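Local coordinates for transcriptional regulator, IclR family (Ruegeria sp. TM1040, PDB 3R4K), which probably represses or activates transcription by binding DNA through a helix-turn-helix domain, with a C-terminal domain that probably senses a small-molecule effector, at residues Lys7-Thr10 with Leu11-Tyr14; Ala75-Ile79 with Leu80-Arg84; Leu102-Glu106 with Gln107-Leu111; Val123-Glu126 with Asp127-Leu131. All coordinates share one frame; numbering follows the deposited sequence.

Contact 1. Residues Lys7-Thr10 with Leu11-Tyr14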
ATOM      1  N   LYS A   7      -1.433  20.203  14.681  1.00 40.69           N
ATOM      2  CA  LYS A   7      -0.789  19.715  15.901  1.00 39.87           C
ATOM      3  C   LYS A   7      -0.949  18.207  16.036  1.00 41.94           C
ATOM      4  O   LYS A   7       0.035  17.506  16.305  1.00 40.14           O
ATOM      5  CB  LYS A   7      -1.369  20.402  17.140  1.00 42.17           C
ATOM      6  CG  LYS A   7      -0.560  21.593  17.625  1.00 46.52           C
ATOM      7  CD  LYS A   7      -1.358  22.506  18.563  1.00 41.75           C
ATOM      8  CE  LYS A   7      -1.226  22.139  20.007  1.00 49.44           C
ATOM      9  NZ  LYS A   7      -1.961  23.078  20.889  1.00 67.39           N
ATOM     10  N   ALA A   8      -2.189  17.711  15.813  1.00 37.45           N
ATOM     11  CA  ALA A   8      -2.527  16.295  15.893  1.00 34.61           C
ATOM     12  C   ALA A   8      -1.758  15.492  14.852  1.00 39.78           C
ATOM     13  O   ALA A   8      -1.187  14.451  15.177  1.00 40.15           O
ATOM     14  CB  ALA A   8      -4.019  16.117  15.696  1.00 34.70           C
ATOM     15  N   LEU A   9      -1.697  16.004  13.612  1.00 36.49           N
ATOM     16  CA  LEU A   9      -1.028  15.307  12.529  1.00 35.21           C
ATOM     17  C   LEU A   9       0.493  15.308  12.687  1.00 40.29           C
ATOM     18  O   LEU A   9       1.125  14.354  12.242  1.00 40.38           O
ATOM     19  CB  LEU A   9      -1.462  15.859  11.162  1.00 34.66           C
ATOM     20  CG  LEU A   9      -2.959  15.730  10.883  1.00 37.60           C
ATOM     21  CD1 LEU A   9      -3.359  16.534   9.672  1.00 36.36           C
ATOM     22  CD2 LEU A   9      -3.423  14.242  10.833  1.00 39.41           C
ATOM     23  N   THR A  10       1.065  16.311  13.382  1.00 37.91           N
ATOM     24  CA  THR A  10       2.505  16.391  13.674  1.00 38.31           C
ATOM     25  C   THR A  10       2.913  15.224  14.583  1.00 42.73           C
ATOM     26  O   THR A  10       4.013  14.699  14.431  1.00 42.48           O
ATOM     27  CB  THR A  10       2.840  17.745  14.311  1.00 43.57           C
ATOM     28  OG1 THR A  10       2.520  18.780  13.387  1.00 50.01           O
ATOM     29  CG2 THR A  10       4.287  17.877  14.694  1.00 43.54           C
ATOM     30  N   LEU A  11       2.016  14.813  15.514  1.00 38.56           N
ATOM     31  CA  LEU A  11       2.275  13.721  16.451  1.00 37.73           C
ATOM     32  C   LEU A  11       2.551  12.407  15.711  1.00 40.37           C
ATOM     33  O   LEU A  11       3.407  11.635  16.155  1.00 39.79           O
ATOM     34  CB  LEU A  11       1.114  13.545  17.457  1.00 37.09           C
ATOM     35  CG  LEU A  11       0.917  14.673  18.494  1.00 42.60           C
ATOM     36  CD1 LEU A  11      -0.380  14.480  19.280  1.00 42.08           C
ATOM     37  CD2 LEU A  11       2.080  14.741  19.462  1.00 45.92           C
ATOM     38  N   LEU A  12       1.873  12.195  14.554  1.00 34.73           N
ATOM     39  CA  LEU A  12       2.007  11.002  13.722  1.00 32.68           C
ATOM     40  C   LEU A  12       3.383  10.901  13.061  1.00 37.63           C
ATOM     41  O   LEU A  12       3.819   9.783  12.758  1.00 37.14           O
ATOM     42  CB  LEU A  12       0.920  10.961  12.625  1.00 30.89           C
ATOM     43  CG  LEU A  12      -0.517  10.879  13.066  1.00 33.07           C
ATOM     44  CD1 LEU A  12      -1.416  10.840  11.878  1.00 32.73           C
ATOM     45  CD2 LEU A  12      -0.759   9.661  13.944  1.00 32.92           C
ATOM     46  N   THR A  13       4.052  12.057  12.837  1.00 34.53           N
ATOM     47  CA  THR A  13       5.362  12.124  12.180  1.00 34.92           C
ATOM     48  C   THR A  13       6.475  11.485  13.038  1.00 39.46           C
ATOM     49  O   THR A  13       7.507  11.093  12.489  1.00 39.43           O
ATOM     50  CB  THR A  13       5.747  13.587  11.793  1.00 42.56           C
ATOM     51  OG1 THR A  13       6.131  14.343  12.949  1.00 41.09           O
ATOM     52  CG2 THR A  13       4.658  14.314  11.008  1.00 39.40           C
ATOM     53  N   TYR A  14       6.265  11.374  14.361  1.00 36.45           N
ATOM     54  CA  TYR A  14       7.247  10.823  15.288  1.00 37.62           C
ATOM     55  C   TYR A  14       7.347   9.295  15.181  1.00 40.87           C
ATOM     56  O   TYR A  14       8.360   8.729  15.594  1.00 42.46           O
ATOM     57  CB  TYR A  14       6.947  11.280  16.722  1.00 39.57           C
ATOM     58  CG  TYR A  14       7.063  12.781  16.857  1.00 41.27           C
ATOM     59  CD1 TYR A  14       8.280  13.427  16.649  1.00 44.64           C
ATOM     60  CD2 TYR A  14       5.947  13.564  17.124  1.00 41.36           C
ATOM     61  CE1 TYR A  14       8.387  14.812  16.726  1.00 45.57           C
ATOM     62  CE2 TYR A  14       6.046  14.952  17.221  1.00 43.49           C
ATOM     63  CZ  TYR A  14       7.269  15.573  17.017  1.00 50.50           C
ATOM     64  OH  TYR A  14       7.401  16.939  17.104  1.00 52.77           O
TER
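The carbonyl oxygen of Thr10 takes two bonds from Thr13. The hydroxyl is the shorter donor, Thr13 OG1 lying 2.6 Å from Thr10 O and in the carbonyl plane. The amide comes from above that plane, with Thr13 N at 3.1 Å from Thr10 O. The hydroxyl reaches back because OG1 sits between the backbone N and the carbonyl carbon (chi1 74°), which also sets it over the centre of the Tyr14 ring, 4.1 Å above its plane. Tyr14 runs beside Thr10 and points the same way; its OH is 4.0 Å from Thr10 CG2. Thr10 turns its own OG1 back to Ser6 O. One residue earlier in the chain, Leu9 CD2 meets Leu12 CD1 at 4.1 Å. Behind these side chains the backbone bonds of Leu11 and Leu12 are weak: Leu11 N to Lys7 O and Ala8 O, and Leu12 N to Leu9 O. The contact covers the later part of helix 4-12 of the helix-turn-helix domain and the residues that follow it. Leu11 packs against Leu27 of helix 24-31 and Leu41 of helix 35-47, whereas Leu9 and Leu12 face Ala48 and Leu69 of the second subunit.

Contact 2. Residues Ala75-Ile79 with Leu80-Arg84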
ATOM      1  N   ALA A  75      -4.269   3.599  -5.858  1.00 26.74           N
ATOM      2  CA  ALA A  75      -5.159   3.569  -7.031  1.00 26.72           C
ATOM      3  C   ALA A  75      -5.153   4.920  -7.744  1.00 32.92           C
ATOM      4  O   ALA A  75      -5.025   4.950  -8.962  1.00 33.52           O
ATOM      5  CB  ALA A  75      -6.581   3.177  -6.630  1.00 27.79           C
ATOM      6  N   SER A  76      -5.190   6.032  -6.969  1.00 29.94           N
ATOM      7  CA  SER A  76      -5.191   7.419  -7.446  1.00 29.47           C
ATOM      8  C   SER A  76      -3.880   7.807  -8.108  1.00 34.29           C
ATOM      9  O   SER A  76      -3.925   8.437  -9.163  1.00 36.66           O
ATOM     10  CB  SER A  76      -5.471   8.384  -6.298  1.00 31.50           C
ATOM     11  OG  SER A  76      -6.702   8.119  -5.643  1.00 39.04           O
ATOM     12  N   VAL A  77      -2.731   7.522  -7.461  1.00 29.07           N
ATOM     13  CA  VAL A  77      -1.403   7.834  -7.987  1.00 28.39           C
ATOM     14  C   VAL A  77      -0.492   6.556  -7.982  1.00 33.53           C
ATOM     15  O   VAL A  77       0.240   6.345  -7.013  1.00 33.19           O
ATOM     16  CB  VAL A  77      -0.683   9.015  -7.268  1.00 30.16           C
ATOM     17  CG1 VAL A  77       0.532   9.466  -8.063  1.00 29.73           C
ATOM     18  CG2 VAL A  77      -1.602  10.194  -7.010  1.00 30.23           C
ATOM     19  N   PRO A  78      -0.478   5.731  -9.064  1.00 29.83           N
ATOM     20  CA  PRO A  78       0.516   4.630  -9.141  1.00 29.96           C
ATOM     21  C   PRO A  78       1.967   5.210  -9.268  1.00 33.39           C
ATOM     22  O   PRO A  78       2.076   6.369  -9.660  1.00 32.77           O
ATOM     23  CB  PRO A  78       0.072   3.858 -10.391  1.00 31.78           C
ATOM     24  CG  PRO A  78      -1.301   4.416 -10.766  1.00 35.25           C
ATOM     25  CD  PRO A  78      -1.272   5.820 -10.305  1.00 30.59           C
ATOM     26  N   ILE A  79       3.055   4.476  -8.877  1.00 31.21           N
ATOM     27  CA  ILE A  79       4.481   4.942  -8.924  1.00 32.33           C
ATOM     28  C   ILE A  79       4.856   5.547 -10.317  1.00 41.05           C
ATOM     29  O   ILE A  79       5.557   6.565 -10.375  1.00 42.13           O
ATOM     30  CB  ILE A  79       5.501   3.815  -8.499  1.00 35.47           C
ATOM     31  CG1 ILE A  79       6.982   4.274  -8.619  1.00 36.62           C
ATOM     32  CG2 ILE A  79       5.282   2.516  -9.280  1.00 34.35           C
ATOM     33  CD1 ILE A  79       7.866   3.896  -7.486  1.00 44.84           C
ATOM     34  N   LEU A  80       4.370   4.946 -11.418  1.00 39.97           N
ATOM     35  CA  LEU A  80       4.709   5.442 -12.752  1.00 41.54           C
ATOM     36  C   LEU A  80       4.005   6.774 -13.067  1.00 44.66           C
ATOM     37  O   LEU A  80       4.549   7.593 -13.805  1.00 45.27           O
ATOM     38  CB  LEU A  80       4.447   4.386 -13.845  1.00 42.97           C
ATOM     39  CG  LEU A  80       5.277   3.058 -13.698  1.00 49.75           C
ATOM     40  CD1 LEU A  80       4.880   2.044 -14.727  1.00 51.96           C
ATOM     41  CD2 LEU A  80       6.792   3.283 -13.758  1.00 50.56           C
ATOM     42  N   SER A  81       2.838   7.010 -12.469  1.00 38.93           N
ATOM     43  CA  SER A  81       2.104   8.266 -12.621  1.00 37.57           C
ATOM     44  C   SER A  81       2.819   9.381 -11.841  1.00 38.56           C
ATOM     45  O   SER A  81       2.950  10.497 -12.355  1.00 37.47           O
ATOM     46  CB  SER A  81       0.669   8.094 -12.149  1.00 40.89           C
ATOM     47  OG  SER A  81      -0.057   9.306 -12.216  1.00 51.49           O
ATOM     48  N   ALA A  82       3.342   9.052 -10.636  1.00 33.85           N
ATOM     49  CA  ALA A  82       4.116   9.969  -9.794  1.00 34.86           C
ATOM     50  C   ALA A  82       5.477  10.324 -10.441  1.00 40.54           C
ATOM     51  O   ALA A  82       6.004  11.421 -10.223  1.00 41.66           O
ATOM     52  CB  ALA A  82       4.351   9.347  -8.427  1.00 35.37           C
ATOM     53  N   SER A  83       6.039   9.388 -11.220  1.00 36.28           N
ATOM     54  CA  SER A  83       7.332   9.557 -11.872  1.00 35.67           C
ATOM     55  C   SER A  83       7.293  10.579 -13.019  1.00 38.06           C
ATOM     56  O   SER A  83       8.308  11.225 -13.269  1.00 37.77           O
ATOM     57  CB  SER A  83       7.835   8.216 -12.398  1.00 37.08           C
ATOM     58  OG  SER A  83       7.219   7.864 -13.625  1.00 38.79           O
ATOM     59  N   ARG A  84       6.145  10.713 -13.707  1.00 33.60           N
ATOM     60  CA  ARG A  84       6.001  11.589 -14.874  1.00 34.41           C
ATOM     61  C   ARG A  84       6.556  12.991 -14.643  1.00 38.71           C
ATOM     62  O   ARG A  84       7.373  13.423 -15.447  1.00 38.50           O
ATOM     63  CB  ARG A  84       4.545  11.675 -15.390  1.00 34.65           C
ATOM     64  CG  ARG A  84       3.896  10.335 -15.758  1.00 46.08           C
ATOM     65  CD  ARG A  84       4.520   9.590 -16.932  1.00 53.44           C
ATOM     66  NE  ARG A  84       4.020   8.211 -16.989  1.00 64.83           N
ATOM     67  CZ  ARG A  84       4.522   7.243 -17.752  1.00 75.33           C
ATOM     68  NH1 ARG A  84       5.548   7.487 -18.557  1.00 55.30           N
ATOM     69  NH2 ARG A  84       4.011   6.021 -17.703  1.00 68.55           N
TER
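Val77 and Ala82 meet methyl to methyl across the bend, Val77 CG1 standing 3.8 Å from Ala82 CB. Val77 can reach forward because CG1 is anti to its backbone N (chi1 -167°), which carries this branch over the first turn of the next helix. Pro78 lies alongside Ser81, with the ring carbon Pro78 CD 3.5 Å from Ser81 CB. These contacts bridge the break between helix 66-76 and helix 79-94: Val77 leaves helical backbone angles, and Pro78 occupies the N-cap position of the second helix. The carbonyl of Pro78 starts the helical bonding, as Ala82 N approaches Pro78 O nearly along the C=O axis at 3.1 Å, while Ser81 N adds a weak bond to the same oxygen. One residue on, Ser83 N bonds to Ile79 O at 3.0 Å. The Ser83 side chain folds back on its own helix, OG donating to Leu80 O at 2.7 Å and also bonding Ser112 OG of strand 107-114. Since an alanine here has no hydroxyl, Leu80 O and Ser112 OG would probably each be left without this hydrogen-bond partner. Ile79 and Leu80 both lay their side chains on Leu102 of strand 97-104, and Ala82 rests against Leu242 of helix 225-245.

Contact 3. Residues Leu102-Glu106 with Gln107-Leu111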
ATOM      1  N   LEU A 102      12.039  -0.516 -12.287  1.00 34.20           N
ATOM      2  CA  LEU A 102      11.443  -1.164 -11.121  1.00 34.48           C
ATOM      3  C   LEU A 102      11.737  -2.636 -11.085  1.00 40.73           C
ATOM      4  O   LEU A 102      11.825  -3.285 -12.126  1.00 38.64           O
ATOM      5  CB  LEU A 102       9.917  -0.967 -11.083  1.00 33.51           C
ATOM      6  CG  LEU A 102       9.383   0.445 -10.958  1.00 38.52           C
ATOM      7  CD1 LEU A 102       7.883   0.464 -11.216  1.00 39.35           C
ATOM      8  CD2 LEU A 102       9.695   1.044  -9.592  1.00 41.82           C
ATOM      9  N   LEU A 103      11.831  -3.178  -9.869  1.00 42.61           N
ATOM     10  CA  LEU A 103      12.009  -4.607  -9.670  1.00 46.01           C
ATOM     11  C   LEU A 103      10.711  -5.321 -10.040  1.00 52.60           C
ATOM     12  O   LEU A 103       9.645  -4.988  -9.515  1.00 50.49           O
ATOM     13  CB  LEU A 103      12.422  -4.929  -8.229  1.00 47.01           C
ATOM     14  CG  LEU A 103      13.902  -4.771  -7.905  1.00 52.55           C
ATOM     15  CD1 LEU A 103      14.130  -4.838  -6.423  1.00 53.05           C
ATOM     16  CD2 LEU A 103      14.725  -5.829  -8.586  1.00 56.07           C
ATOM     17  N   GLN A 104      10.791  -6.223 -11.019  1.00 52.98           N
ATOM     18  CA  GLN A 104       9.655  -7.019 -11.467  1.00 54.41           C
ATOM     19  C   GLN A 104      10.037  -8.456 -11.182  1.00 61.65           C
ATOM     20  O   GLN A 104      10.551  -9.176 -12.044  1.00 62.42           O
ATOM     21  CB  GLN A 104       9.302  -6.742 -12.941  1.00 55.32           C
ATOM     22  CG  GLN A 104       8.251  -5.640 -13.127  1.00 75.99           C
ATOM     23  CD  GLN A 104       7.660  -5.627 -14.525  1.00101.66           C
ATOM     24  OE1 GLN A 104       7.938  -4.737 -15.337  1.00 95.75           O
ATOM     25  NE2 GLN A 104       6.819  -6.612 -14.838  1.00 96.86           N
ATOM     26  N   GLY A 105       9.872  -8.816  -9.918  1.00 60.07           N
ATOM     27  CA  GLY A 105      10.272 -10.115  -9.404  1.00 63.11           C
ATOM     28  C   GLY A 105      11.759 -10.101  -9.133  1.00 68.92           C
ATOM     29  O   GLY A 105      12.235  -9.309  -8.311  1.00 67.83           O
ATOM     30  N   GLU A 106      12.500 -10.936  -9.864  1.00 68.47           N
ATOM     31  CA  GLU A 106      13.948 -11.032  -9.724  1.00 70.50           C
ATOM     32  C   GLU A 106      14.703 -10.213 -10.801  1.00 73.76           C
ATOM     33  O   GLU A 106      15.941 -10.205 -10.793  1.00 75.89           O
ATOM     34  CB  GLU A 106      14.395 -12.504  -9.730  1.00 75.83           C
ATOM     35  CG  GLU A 106      14.372 -13.101  -8.332  1.00 88.45           C
ATOM     36  CD  GLU A 106      15.195 -14.351  -8.102  1.00112.66           C
ATOM     37  OE1 GLU A 106      15.529 -15.058  -9.084  1.00111.50           O
ATOM     38  OE2 GLU A 106      15.470 -14.645  -6.917  1.00103.99           O
ATOM     39  N   GLN A 107      13.987  -9.480 -11.677  1.00 66.08           N
ATOM     40  CA  GLN A 107      14.645  -8.654 -12.694  1.00 63.59           C
ATOM     41  C   GLN A 107      14.312  -7.163 -12.522  1.00 60.25           C
ATOM     42  O   GLN A 107      13.335  -6.800 -11.855  1.00 58.07           O
ATOM     43  CB  GLN A 107      14.312  -9.129 -14.120  1.00 65.89           C
ATOM     44  CG  GLN A 107      12.836  -9.019 -14.517  1.00 85.99           C
ATOM     45  CD  GLN A 107      12.593  -9.311 -15.983  1.00105.28           C
ATOM     46  OE1 GLN A 107      13.244 -10.169 -16.603  1.00 99.98           O
ATOM     47  NE2 GLN A 107      11.618  -8.616 -16.557  1.00 93.40           N
ATOM     48  N   LEU A 108      15.151  -6.312 -13.120  1.00 52.84           N
ATOM     49  CA  LEU A 108      15.004  -4.859 -13.092  1.00 49.08           C
ATOM     50  C   LEU A 108      14.624  -4.356 -14.505  1.00 52.48           C
ATOM     51  O   LEU A 108      15.385  -4.556 -15.465  1.00 55.40           O
ATOM     52  CB  LEU A 108      16.295  -4.203 -12.570  1.00 48.69           C
ATOM     53  CG  LEU A 108      16.275  -2.690 -12.412  1.00 50.71           C
ATOM     54  CD1 LEU A 108      15.431  -2.261 -11.211  1.00 49.53           C
ATOM     55  CD2 LEU A 108      17.682  -2.154 -12.297  1.00 53.19           C
ATOM     56  N   ALA A 109      13.427  -3.753 -14.635  1.00 44.46           N
ATOM     57  CA  ALA A 109      12.900  -3.287 -15.925  1.00 42.96           C
ATOM     58  C   ALA A 109      12.633  -1.770 -15.972  1.00 44.54           C
ATOM     59  O   ALA A 109      11.978  -1.246 -15.071  1.00 42.13           O
ATOM     60  CB  ALA A 109      11.616  -4.038 -16.246  1.00 44.09           C
ATOM     61  N   SER A 110      13.145  -1.073 -17.023  1.00 42.56           N
ATOM     62  CA  SER A 110      12.927   0.366 -17.205  1.00 41.69           C
ATOM     63  C   SER A 110      11.490   0.526 -17.655  1.00 46.20           C
ATOM     64  O   SER A 110      11.116  -0.022 -18.692  1.00 46.81           O
ATOM     65  CB  SER A 110      13.914   0.973 -18.200  1.00 45.17           C
ATOM     66  OG  SER A 110      13.923   2.387 -18.100  1.00 53.35           O
ATOM     67  N   LEU A 111      10.657   1.197 -16.838  1.00 41.36           N
ATOM     68  CA  LEU A 111       9.232   1.260 -17.129  1.00 40.16           C
ATOM     69  C   LEU A 111       8.674   2.659 -17.463  1.00 37.36           C
ATOM     70  O   LEU A 111       7.569   2.748 -18.000  1.00 36.81           O
ATOM     71  CB  LEU A 111       8.475   0.625 -15.963  1.00 41.08           C
ATOM     72  CG  LEU A 111       8.711  -0.916 -15.868  1.00 48.22           C
ATOM     73  CD1 LEU A 111       8.250  -1.475 -14.534  1.00 49.11           C
ATOM     74  CD2 LEU A 111       8.121  -1.682 -17.096  1.00 51.11           C
TER
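Leu102 and Ala109 exchange backbone bonds in both directions, anchoring a beta hairpin whose strands are joined by a tight type II' turn from Gln104 to Gln107. Leu102 N donates to Ala109 O at 2.9 Å. The return bond, from Ala109 N to Leu102 O, is 3.0 Å long and almost straight, with 177° at the hydrogen. Nearer the turn, Gln104 N gives a short bond of 2.7 Å to Gln107 O. Its counterpart is weak, Gln107 N lying 3.5 Å from Gln104 O. The turn passes through Gly105, whose phi of 80° suits the first corner of a II' turn. Gln107 O also receives a CA-H contact from Leu103, with Leu103 CA 3.4 Å away. Leu103 and Leu108 form the non-hydrogen-bonded pair, and their backbone groups bond outward instead, Leu103 with Leu211 and Leu108 with Leu131. On the face carrying Leu102, Gln104 and Ala109, Leu111 CD1 meets Leu102 CD1 at 3.9 Å, the two side chains crossing at about a right angle. The same methyl lies 3.4 Å from Gln104 OE1, an apolar neighbour for that oxygen and not a donor. Replacement of Leu111 by alanine would probably open a gap beside Leu102 CD1 and let the Gln104 amide turn more freely. On the other face Leu108, its CG anti to the backbone N (chi1 -177°), brings CD1 to 3.7 Å from Leu102 C.

Contact 4. Residues Val123-Glu126 with Asp127-Leu131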
ATOM      1  N   VAL A 123      20.179   9.900 -25.339  1.00 28.06           N
ATOM      2  CA  VAL A 123      20.218   8.470 -25.071  1.00 28.48           C
ATOM      3  C   VAL A 123      18.764   8.001 -25.250  1.00 35.91           C
ATOM      4  O   VAL A 123      17.875   8.456 -24.521  1.00 35.32           O
ATOM      5  CB  VAL A 123      20.809   8.103 -23.689  1.00 31.84           C
ATOM      6  CG1 VAL A 123      20.793   6.592 -23.490  1.00 31.46           C
ATOM      7  CG2 VAL A 123      22.217   8.651 -23.524  1.00 32.89           C
HETATM    8  N   MSE A 124      18.505   7.176 -26.265  1.00 35.82           N
HETATM    9  CA  MSE A 124      17.152   6.714 -26.534  1.00 37.11           C
HETATM   10  C   MSE A 124      16.838   5.408 -25.785  1.00 41.56           C
HETATM   11  O   MSE A 124      17.715   4.575 -25.581  1.00 40.77           O
HETATM   12  CB  MSE A 124      16.920   6.559 -28.027  1.00 40.61           C
HETATM   13  CG  MSE A 124      15.691   5.725 -28.332  1.00 49.66           C
HETATM   14 SE   MSE A 124      15.141   5.679 -30.165  0.75 60.28          SE
HETATM   15  CE  MSE A 124      15.020   3.670 -30.383  1.00 57.50           C
HETATM   16  N   MSE A 125      15.569   5.271 -25.348  1.00 40.08           N
HETATM   17  CA  MSE A 125      15.044   4.135 -24.605  1.00 40.66           C
HETATM   18  C   MSE A 125      13.738   3.619 -25.163  1.00 51.78           C
HETATM   19  O   MSE A 125      13.058   4.274 -25.966  1.00 51.15           O
HETATM   20  CB  MSE A 125      14.772   4.532 -23.156  1.00 41.60           C
HETATM   21  CG  MSE A 125      15.803   5.425 -22.584  1.00 47.74           C
HETATM   22 SE   MSE A 125      16.378   4.742 -20.945  0.75 55.09          SE
HETATM   23  CE  MSE A 125      17.179   2.973 -21.453  1.00 52.79           C
ATOM     24  N   GLU A 126      13.360   2.452 -24.644  1.00 53.82           N
ATOM     25  CA  GLU A 126      12.102   1.766 -24.872  1.00 55.43           C
ATOM     26  C   GLU A 126      11.659   1.255 -23.522  1.00 60.56           C
ATOM     27  O   GLU A 126      12.504   0.802 -22.725  1.00 61.24           O
ATOM     28  CB  GLU A 126      12.257   0.636 -25.896  1.00 58.21           C
ATOM     29  CG  GLU A 126      11.046   0.464 -26.791  1.00 70.34           C
ATOM     30  CD  GLU A 126      11.189  -0.644 -27.813  1.00 93.10           C
ATOM     31  OE1 GLU A 126      10.371  -1.591 -27.777  1.00 82.97           O
ATOM     32  OE2 GLU A 126      12.112  -0.563 -28.657  1.00 91.26           O
ATOM     33  N   ASP A 127      10.365   1.394 -23.208  1.00 55.95           N
ATOM     34  CA  ASP A 127       9.900   0.903 -21.913  1.00 55.04           C
ATOM     35  C   ASP A 127       9.837  -0.621 -21.955  1.00 58.38           C
ATOM     36  O   ASP A 127       9.712  -1.204 -23.038  1.00 59.27           O
ATOM     37  CB  ASP A 127       8.567   1.549 -21.511  1.00 56.27           C
ATOM     38  CG  ASP A 127       8.711   3.013 -21.123  1.00 63.50           C
ATOM     39  OD1 ASP A 127       9.792   3.388 -20.578  1.00 63.78           O
ATOM     40  OD2 ASP A 127       7.751   3.784 -21.351  1.00 66.86           O
ATOM     41  N   ALA A 128      10.011  -1.248 -20.784  1.00 54.56           N
ATOM     42  CA  ALA A 128      10.063  -2.693 -20.525  1.00 56.00           C
ATOM     43  C   ALA A 128      11.438  -3.283 -20.922  1.00 59.94           C
ATOM     44  O   ALA A 128      11.581  -4.506 -21.032  1.00 62.89           O
ATOM     45  CB  ALA A 128       8.923  -3.439 -21.223  1.00 57.77           C
ATOM     46  N   GLU A 129      12.460  -2.419 -21.081  1.00 52.01           N
ATOM     47  CA  GLU A 129      13.824  -2.861 -21.343  1.00 50.90           C
ATOM     48  C   GLU A 129      14.403  -3.433 -20.032  1.00 51.75           C
ATOM     49  O   GLU A 129      14.280  -2.812 -18.975  1.00 49.69           O
ATOM     50  CB  GLU A 129      14.667  -1.695 -21.891  1.00 51.67           C
ATOM     51  CG  GLU A 129      16.106  -2.069 -22.207  1.00 69.61           C
ATOM     52  CD  GLU A 129      16.789  -1.227 -23.268  1.00106.76           C
ATOM     53  OE1 GLU A 129      16.736   0.024 -23.188  1.00106.76           O
ATOM     54  OE2 GLU A 129      17.420  -1.830 -24.166  1.00111.41           O
ATOM     55  N   VAL A 130      14.978  -4.629 -20.093  1.00 49.38           N
ATOM     56  CA  VAL A 130      15.548  -5.297 -18.915  1.00 50.46           C
ATOM     57  C   VAL A 130      17.003  -4.838 -18.749  1.00 54.92           C
ATOM     58  O   VAL A 130      17.787  -4.882 -19.703  1.00 56.84           O
ATOM     59  CB  VAL A 130      15.398  -6.839 -18.977  1.00 56.35           C
ATOM     60  CG1 VAL A 130      16.022  -7.512 -17.748  1.00 58.14           C
ATOM     61  CG2 VAL A 130      13.924  -7.233 -19.109  1.00 55.58           C
ATOM     62  N   LEU A 131      17.337  -4.366 -17.546  1.00 49.14           N
ATOM     63  CA  LEU A 131      18.661  -3.858 -17.206  1.00 48.92           C
ATOM     64  C   LEU A 131      19.428  -4.891 -16.404  1.00 55.38           C
ATOM     65  O   LEU A 131      18.832  -5.641 -15.609  1.00 55.21           O
ATOM     66  CB  LEU A 131      18.572  -2.545 -16.406  1.00 47.16           C
ATOM     67  CG  LEU A 131      17.696  -1.389 -16.928  1.00 48.70           C
ATOM     68  CD1 LEU A 131      17.614  -1.290 -18.452  1.00 47.49           C
ATOM     69  CD2 LEU A 131      16.412  -1.371 -16.298  1.00 51.51           C
TER
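Met125, present as selenomethionine, sets its methyl carbon CE 3.5 Å from the carboxylate oxygen Glu129 OE1. The two side chains cross at about a right angle and differ in shape. Met125 is bent twice beyond CG, at chi2 (-130°) and again about the CG-SE bond (chi3 62°), which swings its methyl round towards the glutamate. Glu129 is drawn out instead: CG is anti to the backbone N (chi1 -179°) and the chain stays extended to the carboxylate, carrying it back across the turn. The contact is therefore a methyl against a carboxylate oxygen, with no polar bond between the two.

The backbone underneath makes a type II beta turn from Glu126 to Glu129. Ala128 takes the corner with positive phi, in a left-handed conformation that this turn requires at its third residue. With Glu126 O 3.6 Å from Glu129 N, the turn is not closed by a hydrogen bond, and the same oxygen comes closer to a side-chain carbon, Glu129 CB, at 3.4 Å. Asp127 directs OD1 to a hydrogen bond with His113 ND1, tying the corner to strand 107-114.

Met125 sits against Thr97 and His99 of strand 97-104 as well as His113, while its amide N bonds Tyr115 OH. Beyond the turn the chain enters strand 129-131, outermost in the six-stranded sheet within this chain, where Leu131 pairs with Leu108 of the adjoining strand 107-114.

The four contacts follow one another along the chain and divide between two domains. Contact 1 belongs to the helix-turn-helix domain, its centre 26 Å from that of contact 2 and about 41 Å from that of contact 4. Contacts 2, 3 and 4 all lie in the C-terminal domain. Helix 79-94 of contact 2 packs on the hairpin of contact 3, Leu80 CD2 coming 3.8 Å from Leu111 CB. Contacts 3 and 4 share the antiparallel sheet, where Ala128 N and Ser110 O probably hydrogen-bond at 2.7 Å. Contacts 1 and 2 both touch the second subunit, consistent with a dimer whose partner packs along the DNA-binding domain and the interdomain helix 66-76.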